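Local atomic coordinates of amide synthase (Vibrio cholerae, PDB entry 1L5A), a protein that acts as a nonribosomal peptide synthetase condensation enzyme, probably forming an amide bond in the assembly of vibriobactin. Residues 232-237 and 367-372; 133-138 and 337-342. All blocks are in the same frame, centred on the assembly; numbering follows the deposited sequence.

In the fold
Both contacts lie within the condensation domain, their centres about 15 Å apart, and their segments alternate along the chain: 133-138, 232-237, 337-342, 367-372. Contact 1 sets the start of helix 234-249 against the turn between strands 362-368 and 374-381 of the four-stranded sheet. Contact 2 sets helix 131-150 against the loop that leaves strand 333-337 of that sheet for strand 348-356, an outer strand of the five-stranded sheet. They meet where G368 N probably hydrogen-bonds to L337 O and P338 packs on W234. Contact 1 packs within the C-terminal half of this two-lobed, acyltransferase-like fold, while contact 2 ties the loop crossing from that half to helix 131-150 of the N-terminal one.

Contact 1: 232-237 and 367-372; sequences IGWPDA and RGSPQH
The indole of W234 receives the CD and CG corner of P370 on one face, the two rings meeting at a slant. P370 CD stands 3.3 Å from the centroid of the six-membered ring of W234 and 13° off the ring normal, a CH-pi contact over the face. P370 CG lies over the five-membered ring, 3.7 Å from both W234 CG and CD2. The opposite face is taken by a second proline, P235, the next residue in the chain, whose CD sits nearer the rim; the indole is therefore held between two proline rings. With CG of W234 placed between its backbone N and carbonyl carbon (chi1 59°), the ring projects from the first turn of helix 234-249 toward 367-372. Its far end runs along the backbone there: W234 CH2 is 3.2 Å from the carbonyl O of G368, and W234 CZ2 is 3.9 Å from S369 CA, both approached obliquely.

P370 is carried by a type I beta turn from S369 to H372, closed by the bond from H372 N to S369 O (2.7 Å). S369 OG probably also accepts from Q371 N in an ST turn, although the position of that nitrogen is less certain. Beyond the two segments, L223 of helix 217-229 touches both W234 and P370, and I336 and L374 of the sheet also meet the indole.

No hydrogen bond passes between the segments. Cohesion across them probably comes from apolar packing and from the CH-pi contact, where the C-H groups on P370 CD, next to the amide nitrogen, are probably slightly positive and suited to an electron-rich indole.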
loop_
_atom_site.group_PDB
_atom_site.type_symbol
_atom_site.label_atom_id
_atom_site.label_comp_id
_atom_site.label_asym_id
_atom_site.label_seq_id
_atom_site.Cartn_x
_atom_site.Cartn_y
_atom_site.Cartn_z
ATOM N N ILE A 232 -12.734 -4.768 18.612
ATOM C CA ILE A 232 -13.217 -5.535 17.470
ATOM C C ILE A 232 -14.700 -5.226 17.313
ATOM O O ILE A 232 -15.347 -4.790 18.267
ATOM C CB ILE A 232 -13.040 -7.072 17.659
ATOM C CG1 ILE A 232 -13.765 -7.541 18.920
ATOM C CG2 ILE A 232 -11.555 -7.436 17.701
ATOM C CD1 ILE A 232 -13.672 -9.041 19.134
ATOM N N GLY A 233 -15.229 -5.418 16.107
ATOM C CA GLY A 233 -16.643 -5.166 15.889
ATOM C C GLY A 233 -17.441 -6.376 16.365
ATOM O O GLY A 233 -16.879 -7.467 16.507
ATOM N N TRP A 234 -18.741 -6.209 16.605
ATOM C CA TRP A 234 -19.525 -7.343 17.065
ATOM C C TRP A 234 -19.531 -8.533 16.113
ATOM O O TRP A 234 -19.556 -9.678 16.561
ATOM C CB TRP A 234 -20.956 -6.933 17.414
ATOM C CG TRP A 234 -21.728 -6.334 16.332
ATOM C CD1 TRP A 234 -21.798 -5.018 16.013
ATOM C CD2 TRP A 234 -22.619 -7.016 15.454
ATOM N NE1 TRP A 234 -22.690 -4.827 14.993
ATOM C CE2 TRP A 234 -23.212 -6.038 14.627
ATOM C CE3 TRP A 234 -22.980 -8.361 15.285
ATOM C CZ2 TRP A 234 -24.153 -6.356 13.643
ATOM C CZ3 TRP A 234 -23.914 -8.684 14.312
ATOM C CH2 TRP A 234 -24.493 -7.681 13.500
ATOM N N PRO A 235 -19.522 -8.289 14.791
ATOM C CA PRO A 235 -19.512 -9.461 13.906
ATOM C C PRO A 235 -18.280 -10.353 14.198
ATOM O O PRO A 235 -18.416 -11.550 14.451
ATOM C CB PRO A 235 -19.474 -8.839 12.512
ATOM C CG PRO A 235 -20.266 -7.566 12.704
ATOM C CD PRO A 235 -19.731 -7.046 14.023
ATOM N N ASP A 236 -17.089 -9.764 14.166
ATOM C CA ASP A 236 -15.863 -10.506 14.449
ATOM C C ASP A 236 -15.920 -11.111 15.848
ATOM O O ASP A 236 -15.323 -12.162 16.100
ATOM C CB ASP A 236 -14.636 -9.590 14.382
ATOM C CG ASP A 236 -14.055 -9.472 12.985
ATOM O OD1 ASP A 236 -14.532 -10.175 12.063
ATOM O OD2 ASP A 236 -13.100 -8.677 12.819
ATOM N N ALA A 237 -16.626 -10.434 16.755
ATOM C CA ALA A 237 -16.749 -10.901 18.134
ATOM C C ALA A 237 -17.572 -12.183 18.191
ATOM O O ALA A 237 -17.210 -13.120 18.907
ATOM C CB ALA A 237 -17.397 -9.825 19.009
ATOM N N ARG A 367 -28.410 -12.870 11.889
ATOM C CA ARG A 367 -29.003 -11.798 11.108
ATOM C C ARG A 367 -29.562 -10.740 12.037
ATOM O O ARG A 367 -30.213 -11.044 13.039
ATOM C CB ARG A 367 -30.095 -12.324 10.161
ATOM C CG ARG A 367 -30.712 -13.674 10.549
ATOM C CD ARG A 367 -31.806 -14.119 9.559
ATOM N NE ARG A 367 -33.084 -13.487 9.869
ATOM C CZ ARG A 367 -33.913 -13.899 10.825
ATOM N NH1 ARG A 367 -33.606 -14.962 11.560
ATOM N NH2 ARG A 367 -35.035 -13.223 11.069
ATOM N N GLY A 368 -29.277 -9.487 11.707
ATOM C CA GLY A 368 -29.748 -8.386 12.518
ATOM C C GLY A 368 -28.607 -7.571 13.097
ATOM O O GLY A 368 -27.537 -7.432 12.490
ATOM N N SER A 369 -28.831 -7.046 14.296
ATOM C CA SER A 369 -27.839 -6.208 14.940
ATOM C C SER A 369 -28.096 -6.078 16.434
ATOM O O SER A 369 -29.234 -5.903 16.869
ATOM C CB SER A 369 -27.868 -4.824 14.295
ATOM O OG SER A 369 -27.101 -3.901 15.040
ATOM N N PRO A 370 -27.032 -6.154 17.245
ATOM C CA PRO A 370 -27.209 -6.033 18.695
ATOM C C PRO A 370 -27.907 -4.724 19.090
ATOM O O PRO A 370 -28.418 -4.589 20.204
ATOM C CB PRO A 370 -25.780 -6.145 19.233
ATOM C CG PRO A 370 -24.920 -5.750 18.061
ATOM C CD PRO A 370 -25.618 -6.358 16.892
ATOM N N GLN A 371 -27.927 -3.767 18.169
ATOM C CA GLN A 371 -28.572 -2.487 18.416
ATOM C C GLN A 371 -30.094 -2.636 18.354
ATOM O O GLN A 371 -30.840 -1.796 18.872
ATOM C CB GLN A 371 -28.126 -1.445 17.387
ATOM C CG GLN A 371 -26.827 -0.726 17.708
ATOM C CD GLN A 371 -25.612 -1.411 17.131
ATOM O OE1 GLN A 371 -25.523 -1.626 15.926
ATOM N NE2 GLN A 371 -24.661 -1.748 17.990
ATOM N N HIS A 372 -30.553 -3.703 17.711
ATOM C CA HIS A 372 -31.982 -3.946 17.589
ATOM C C HIS A 372 -32.278 -5.399 17.932
ATOM O O HIS A 372 -32.103 -5.826 19.072
ATOM C CB HIS A 372 -32.440 -3.622 16.167
ATOM C CG HIS A 372 -32.189 -2.202 15.768
ATOM N ND1 HIS A 372 -32.661 -1.130 16.499
ATOM C CD2 HIS A 372 -31.502 -1.673 14.727
ATOM C CE1 HIS A 372 -32.272 -0.004 15.927
ATOM N NE2 HIS A 372 -31.567 -0.306 14.849
#

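Contact 2: 133-138 and 337-342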
loop_
_atom_site.group_PDB
_atom_site.type_symbol
_atom_site.label_atom_id
_atom_site.label_comp_id
_atom_site.label_asym_id
_atom_site.label_seq_id
_atom_site.Cartn_x
_atom_site.Cartn_y
_atom_site.Cartn_z
ATOM N N GLY A 133 -22.998 -7.986 -2.843
ATOM C CA GLY A 133 -23.412 -7.353 -4.086
ATOM C C GLY A 133 -24.916 -7.034 -4.056
ATOM O O GLY A 133 -25.359 -5.944 -4.470
ATOM N N MET A 134 -25.695 -7.985 -3.536
ATOM C CA MET A 134 -27.123 -7.840 -3.441
ATOM C C MET A 134 -27.489 -6.616 -2.613
ATOM O O MET A 134 -28.301 -5.777 -3.043
ATOM C CB MET A 134 -27.741 -9.093 -2.822
ATOM C CG MET A 134 -29.264 -9.151 -2.929
ATOM S SD MET A 134 -29.917 -9.179 -4.651
ATOM C CE MET A 134 -30.617 -7.759 -4.699
ATOM N N MET A 135 -26.900 -6.488 -1.428
ATOM C CA MET A 135 -27.244 -5.328 -0.626
ATOM C C MET A 135 -26.775 -4.044 -1.302
ATOM O O MET A 135 -27.472 -3.032 -1.214
ATOM C CB MET A 135 -26.728 -5.466 0.818
ATOM C CG MET A 135 -25.365 -4.971 1.116
ATOM S SD MET A 135 -25.241 -3.174 1.283
ATOM C CE MET A 135 -23.451 -3.108 1.074
ATOM N N LEU A 136 -25.632 -4.079 -1.992
ATOM C CA LEU A 136 -25.167 -2.892 -2.705
ATOM C C LEU A 136 -26.245 -2.510 -3.709
ATOM O O LEU A 136 -26.576 -1.341 -3.854
ATOM C CB LEU A 136 -23.859 -3.147 -3.453
ATOM C CG LEU A 136 -22.542 -3.126 -2.670
ATOM C CD1 LEU A 136 -21.393 -3.433 -3.613
ATOM C CD2 LEU A 136 -22.332 -1.759 -2.011
ATOM N N PHE A 137 -26.795 -3.504 -4.400
ATOM C CA PHE A 137 -27.855 -3.259 -5.373
ATOM C C PHE A 137 -29.076 -2.633 -4.679
ATOM O O PHE A 137 -29.750 -1.770 -5.238
ATOM C CB PHE A 137 -28.269 -4.575 -6.042
ATOM C CG PHE A 137 -29.637 -4.535 -6.672
ATOM C CD1 PHE A 137 -29.814 -4.065 -7.974
ATOM C CD2 PHE A 137 -30.758 -4.982 -5.964
ATOM C CE1 PHE A 137 -31.093 -4.045 -8.570
ATOM C CE2 PHE A 137 -32.048 -4.969 -6.550
ATOM C CZ PHE A 137 -32.219 -4.500 -7.859
ATOM N N GLU A 138 -29.356 -3.068 -3.457
ATOM C CA GLU A 138 -30.514 -2.563 -2.734
ATOM C C GLU A 138 -30.330 -1.144 -2.267
ATOM O O GLU A 138 -31.225 -0.321 -2.410
ATOM C CB GLU A 138 -30.851 -3.497 -1.555
ATOM C CG GLU A 138 -31.150 -4.930 -2.041
ATOM C CD GLU A 138 -31.336 -5.929 -0.925
ATOM O OE1 GLU A 138 -30.697 -5.756 0.139
ATOM O OE2 GLU A 138 -32.106 -6.904 -1.124
ATOM N N LEU A 337 -25.143 -11.524 9.063
ATOM C CA LEU A 337 -25.942 -10.703 8.152
ATOM C C LEU A 337 -26.416 -9.473 8.918
ATOM O O LEU A 337 -27.497 -9.479 9.515
ATOM C CB LEU A 337 -27.116 -11.523 7.638
ATOM C CG LEU A 337 -26.588 -12.798 6.967
ATOM C CD1 LEU A 337 -27.740 -13.544 6.331
ATOM C CD2 LEU A 337 -25.508 -12.449 5.933
ATOM N N PRO A 338 -25.613 -8.394 8.885
ATOM C CA PRO A 338 -25.827 -7.108 9.555
ATOM C C PRO A 338 -26.595 -6.005 8.857
ATOM O O PRO A 338 -27.127 -5.109 9.513
ATOM C CB PRO A 338 -24.405 -6.663 9.842
ATOM C CG PRO A 338 -23.720 -7.010 8.532
ATOM C CD PRO A 338 -24.332 -8.377 8.147
ATOM N N PHE A 339 -26.644 -6.053 7.536
ATOM C CA PHE A 339 -27.300 -5.006 6.750
ATOM C C PHE A 339 -28.821 -4.885 6.818
ATOM O O PHE A 339 -29.537 -5.882 6.774
ATOM C CB PHE A 339 -26.853 -5.165 5.310
ATOM C CG PHE A 339 -25.363 -5.159 5.151
ATOM C CD1 PHE A 339 -24.726 -6.140 4.395
ATOM C CD2 PHE A 339 -24.598 -4.142 5.729
ATOM C CE1 PHE A 339 -23.354 -6.106 4.209
ATOM C CE2 PHE A 339 -23.221 -4.096 5.552
ATOM C CZ PHE A 339 -22.594 -5.079 4.788
ATOM N N GLU A 340 -29.302 -3.649 6.922
ATOM C CA GLU A 340 -30.739 -3.376 6.994
ATOM C C GLU A 340 -31.345 -3.438 5.602
ATOM O O GLU A 340 -30.644 -3.265 4.610
ATOM C CB GLU A 340 -31.006 -1.972 7.544
ATOM C CG GLU A 340 -30.256 -1.602 8.808
ATOM C CD GLU A 340 -30.441 -0.138 9.174
ATOM O OE1 GLU A 340 -31.580 0.258 9.520
ATOM O OE2 GLU A 340 -29.449 0.621 9.109
ATOM N N SER A 341 -32.647 -3.670 5.525
ATOM C CA SER A 341 -33.301 -3.699 4.229
ATOM C C SER A 341 -33.285 -2.252 3.686
ATOM O O SER A 341 -33.211 -1.285 4.453
ATOM C CB SER A 341 -34.726 -4.230 4.379
ATOM O OG SER A 341 -35.475 -3.406 5.249
ATOM N N PRO A 342 -33.336 -2.083 2.358
ATOM C CA PRO A 342 -33.312 -0.724 1.794
ATOM C C PRO A 342 -34.516 0.133 2.206
ATOM O O PRO A 342 -35.645 -0.359 2.272
ATOM C CB PRO A 342 -33.266 -0.985 0.293
ATOM C CG PRO A 342 -34.105 -2.246 0.149
ATOM C CD PRO A 342 -33.635 -3.092 1.323
HETATM O O HOH W 1 -29.881 -3.402 1.641
#
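A Met-aromatic contact just beyond the HHxxxDG signature of condensation domains joins M135 to F339. M135 SD sits above the F339 ring, 4.4 Å from its centroid and 12° off the normal. M135 CG touches F339 CD1 at 3.5 Å; the bend at chi2 (78°) then folds the sulfur over the ring, CE following over the same face. P338 CG lies over the other face, 4.0 Å above the plane, so the phenyl ring is layered between thioether and proline. Y132 meets the F339 ring with its plane turned by about 75°.

One helical turn on, E138 packs against P342. The proline ring leans on the root of the glutamate, P342 CG lying 3.9 Å from E138 CB, while P342 CB comes 3.5 Å from the backbone E138 O. The E138 chain, extended beyond CG, carries its carboxylate past this apolar patch. There a water donates both to E138 OE1 (2.9 Å) and to the carbonyl E340 O (3.1 Å), a polar bridge between helix and loop. E138 OE2 is hydrogen-bonded to H25 ND1, so both carboxylate oxygens of this buried residue have partners, which probably fixes its rotation.

E138 and P342 both touch L27 of strand 22-30, and P342 O bonds to T349 OG1 on strand 348-356; the loop passes alongside helix 131-150 on its way to strand 348-356 at the edge of the five-stranded sheet.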